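Local coordinates for entry-fusion complex associated protein OPG083 (Vaccinia virus, PDB 6CJ6) that forms part of the poxvirus entry-fusion complex, which merges viral and cellular membranes and opens a pore for the virion core to enter the cytoplasm, at residues N58-M66 and T142-L151. Sequence-based numbering, arbitrary orientation.
Unlike the reference sequence in segment 142-151: Ala147 (reference Arg). With MOH (methanol), chain B.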
loop_
_atom_site.group_PDB
_atom_site.type_symbol
_atom_site.label_atom_id
_atom_site.label_comp_id
_atom_site.label_asym_id
_atom_site.label_seq_id
_atom_site.Cartn_x
_atom_site.Cartn_y
_atom_site.Cartn_z
ATOM N N ASN A 58 8.541 12.365 -6.557
ATOM C CA ASN A 58 7.626 12.042 -7.640
ATOM C C ASN A 58 6.940 10.703 -7.405
ATOM O O ASN A 58 7.461 9.823 -6.717
ATOM C CB ASN A 58 8.342 12.045 -8.993
ATOM C CG ASN A 58 9.660 11.305 -8.956
ATOM O OD1 ASN A 58 9.819 10.332 -8.222
ATOM N ND2 ASN A 58 10.622 11.773 -9.743
ATOM N N SER A 59 5.760 10.561 -8.010
ATOM C CA SER A 59 4.963 9.356 -7.823
ATOM C C SER A 59 5.509 8.181 -8.624
ATOM O O SER A 59 5.299 7.023 -8.240
ATOM C CB SER A 59 3.509 9.634 -8.199
ATOM O OG SER A 59 3.422 10.197 -9.496
ATOM N N ARG A 60 6.202 8.453 -9.736
ATOM C CA ARG A 60 6.762 7.372 -10.543
ATOM C C ARG A 60 7.751 6.538 -9.739
ATOM O O ARG A 60 7.779 5.308 -9.860
ATOM C CB ARG A 60 7.436 7.931 -11.797
ATOM C CG ARG A 60 6.492 8.265 -12.944
ATOM C CD ARG A 60 5.984 7.016 -13.663
ATOM N NE ARG A 60 7.050 6.072 -13.978
ATOM C CZ ARG A 60 7.047 4.791 -13.626
ATOM N NH1 ARG A 60 6.022 4.287 -12.956
ATOM N NH2 ARG A 60 8.064 4.006 -13.958
ATOM N N LEU A 61 8.578 7.191 -8.918
ATOM C CA LEU A 61 9.496 6.449 -8.057
ATOM C C LEU A 61 8.735 5.653 -7.008
ATOM O O LEU A 61 9.121 4.527 -6.672
ATOM C CB LEU A 61 10.483 7.409 -7.394
ATOM C CG LEU A 61 11.374 6.858 -6.279
ATOM C CD1 LEU A 61 12.228 5.702 -6.784
ATOM C CD2 LEU A 61 12.243 7.968 -5.700
ATOM N N SER A 62 7.656 6.228 -6.474
ATOM C CA SER A 62 6.827 5.512 -5.513
ATOM C C SER A 62 6.265 4.242 -6.139
ATOM O O SER A 62 6.472 3.137 -5.627
ATOM C CB SER A 62 5.698 6.422 -5.024
ATOM O OG SER A 62 6.206 7.586 -4.398
ATOM N N PHE A 63 5.577 4.385 -7.274
ATOM C CA PHE A 63 4.977 3.232 -7.937
ATOM C C PHE A 63 6.016 2.199 -8.359
ATOM O O PHE A 63 5.716 1.003 -8.396
ATOM C CB PHE A 63 4.145 3.689 -9.134
ATOM C CG PHE A 63 2.728 4.041 -8.785
ATOM C CD1 PHE A 63 1.787 3.044 -8.580
ATOM C CD2 PHE A 63 2.335 5.363 -8.668
ATOM C CE1 PHE A 63 0.481 3.360 -8.265
ATOM C CE2 PHE A 63 1.029 5.685 -8.349
ATOM C CZ PHE A 63 0.101 4.679 -8.146
ATOM N N THR A 64 7.237 2.632 -8.679
ATOM C CA THR A 64 8.269 1.679 -9.081
ATOM C C THR A 64 8.640 0.748 -7.931
ATOM O O THR A 64 8.586 -0.479 -8.074
ATOM C CB THR A 64 9.496 2.415 -9.623
ATOM O OG1 THR A 64 9.140 3.115 -10.821
ATOM C CG2 THR A 64 10.604 1.429 -9.943
ATOM N N LEU A 65 9.016 1.311 -6.778
ATOM C CA LEU A 65 9.284 0.484 -5.605
ATOM C C LEU A 65 8.010 -0.174 -5.090
ATOM O O LEU A 65 8.062 -1.272 -4.523
ATOM C CB LEU A 65 9.915 1.332 -4.502
ATOM C CG LEU A 65 11.215 2.066 -4.837
ATOM C CD1 LEU A 65 11.583 3.029 -3.720
ATOM C CD2 LEU A 65 12.338 1.078 -5.082
ATOM N N MET A 66 6.869 0.491 -5.270
ATOM C CA MET A 66 5.580 -0.105 -4.941
ATOM C C MET A 66 5.346 -1.373 -5.750
ATOM O O MET A 66 4.820 -2.363 -5.232
ATOM C CB MET A 66 4.489 0.921 -5.236
ATOM C CG MET A 66 3.101 0.592 -4.776
ATOM S SD MET A 66 2.264 2.132 -4.341
ATOM C CE MET A 66 2.546 2.111 -2.583
ATOM N N THR A 142 3.168 9.184 0.958
ATOM C CA THR A 142 4.292 9.663 0.164
ATOM C C THR A 142 4.031 11.025 -0.469
ATOM O O THR A 142 4.706 11.389 -1.437
ATOM C CB THR A 142 4.718 8.642 -0.891
ATOM O OG1 THR A 142 3.588 8.270 -1.691
ATOM C CG2 THR A 142 5.343 7.421 -0.226
ATOM N N GLY A 143 3.078 11.788 0.063
ATOM C CA GLY A 143 2.857 13.137 -0.414
ATOM C C GLY A 143 2.370 13.244 -1.837
ATOM O O GLY A 143 2.500 14.306 -2.449
ATOM N N SER A 144 1.813 12.171 -2.386
ATOM C CA SER A 144 1.220 12.187 -3.713
ATOM C C SER A 144 -0.152 11.545 -3.631
ATOM O O SER A 144 -0.300 10.467 -3.047
ATOM C CB SER A 144 2.088 11.414 -4.704
ATOM O OG SER A 144 1.341 11.032 -5.836
ATOM N N ALA A 145 -1.153 12.208 -4.207
ATOM C CA ALA A 145 -2.490 11.631 -4.233
ATOM C C ALA A 145 -2.526 10.365 -5.079
ATOM O O ALA A 145 -3.218 9.399 -4.736
ATOM C CB ALA A 145 -3.499 12.656 -4.747
ATOM N N GLU A 146 -1.780 10.343 -6.185
ATOM C CA GLU A 146 -1.813 9.173 -7.056
ATOM C C GLU A 146 -1.072 7.995 -6.435
ATOM O O GLU A 146 -1.513 6.845 -6.554
ATOM C CB GLU A 146 -1.292 9.509 -8.460
ATOM C CG GLU A 146 -0.157 10.521 -8.514
ATOM C CD GLU A 146 -0.638 11.965 -8.417
ATOM O OE1 GLU A 146 -1.365 12.421 -9.324
ATOM O OE2 GLU A 146 -0.294 12.640 -7.426
ATOM N N ALA A 147 0.046 8.258 -5.753
ATOM C CA ALA A 147 0.764 7.175 -5.084
ATOM C C ALA A 147 -0.019 6.645 -3.889
ATOM O O ALA A 147 -0.059 5.431 -3.660
ATOM C CB ALA A 147 2.160 7.634 -4.663
ATOM N N ASN A 148 -0.641 7.537 -3.111
ATOM C CA ASN A 148 -1.501 7.085 -2.020
ATOM C C ASN A 148 -2.654 6.239 -2.547
ATOM O O ASN A 148 -3.087 5.285 -1.889
ATOM C CB ASN A 148 -2.043 8.281 -1.237
ATOM C CG ASN A 148 -0.990 8.950 -0.373
ATOM O OD1 ASN A 148 0.067 8.380 -0.101
ATOM N ND2 ASN A 148 -1.288 10.161 0.082
ATOM N N CYS A 149 -3.172 6.584 -3.729
ATOM C CA CYS A 149 -4.186 5.749 -4.365
ATOM C C CYS A 149 -3.646 4.358 -4.662
ATOM O O CYS A 149 -4.365 3.360 -4.525
ATOM C CB CYS A 149 -4.665 6.406 -5.658
ATOM S SG CYS A 149 -5.485 5.277 -6.809
ATOM N N GLY A 150 -2.382 4.272 -5.080
ATOM C CA GLY A 150 -1.797 2.972 -5.351
ATOM C C GLY A 150 -1.674 2.125 -4.101
ATOM O O GLY A 150 -1.994 0.933 -4.113
ATOM N N LEU A 151 -1.218 2.726 -3.003
ATOM C CA LEU A 151 -1.131 1.993 -1.746
ATOM C C LEU A 151 -2.511 1.542 -1.280
ATOM O O LEU A 151 -2.673 0.421 -0.782
ATOM C CB LEU A 151 -0.454 2.865 -0.689
ATOM C CG LEU A 151 -0.069 2.190 0.626
ATOM C CD1 LEU A 151 0.873 1.027 0.374
ATOM C CD2 LEU A 151 0.564 3.196 1.574
HETATM C C MOH B . 2.947 5.349 -1.444
HETATM O O MOH B . 1.798 5.908 -0.840
HETATM O O HOH W 1 4.667 10.171 -3.746
#
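Phe63 packs its ring obliquely against the backbone of helix 145-151 at Ala147 and Gly150. The ring edge meets a carbonyl oxygen, with CZ 3.1 Å from Glu146 O, while CE1 lies 3.7 Å from Gly150 CA; the absence of a side chain at Gly150 lets the ring approach the backbone this closely. The ring also touches Cys107 of helix 102-113, the disulfide partner of Cys149. One turn on, the Met66 chain, with CG anti to the backbone N (chi1 -171°), bends at its next two torsions and crosses the Leu151 side chain at about a right angle, bringing CE to 3.6 Å from Leu151 CD1. Helical segments 59-66 and 145-151, in the L1/F9 family of viral membrane proteins, run nearly parallel, their axes 9.1 Å apart at closest approach and inclined by 16°. No direct hydrogen bond crosses between these segments. Ala147, an arginine in the reference sequence, presents CB to Ser62 CB at 3.8 Å. Near the N-terminal ends a water links Ser62 OG to Thr142 OG1 and donates to Thr142 O, joining hydroxyls that do not bond each other directly. Ser144 OG caps its helix by accepting from Ala147 N, nearly straight at 170°, and donates to the anti lone pair of Glu146 OE2; Ser59 CB packs 3.5 Å from Ser144 OG, held by these two hydrogen bonds. A methanol, probably from the crystallisation liquor, sits between Thr142, Met66 and Leu151.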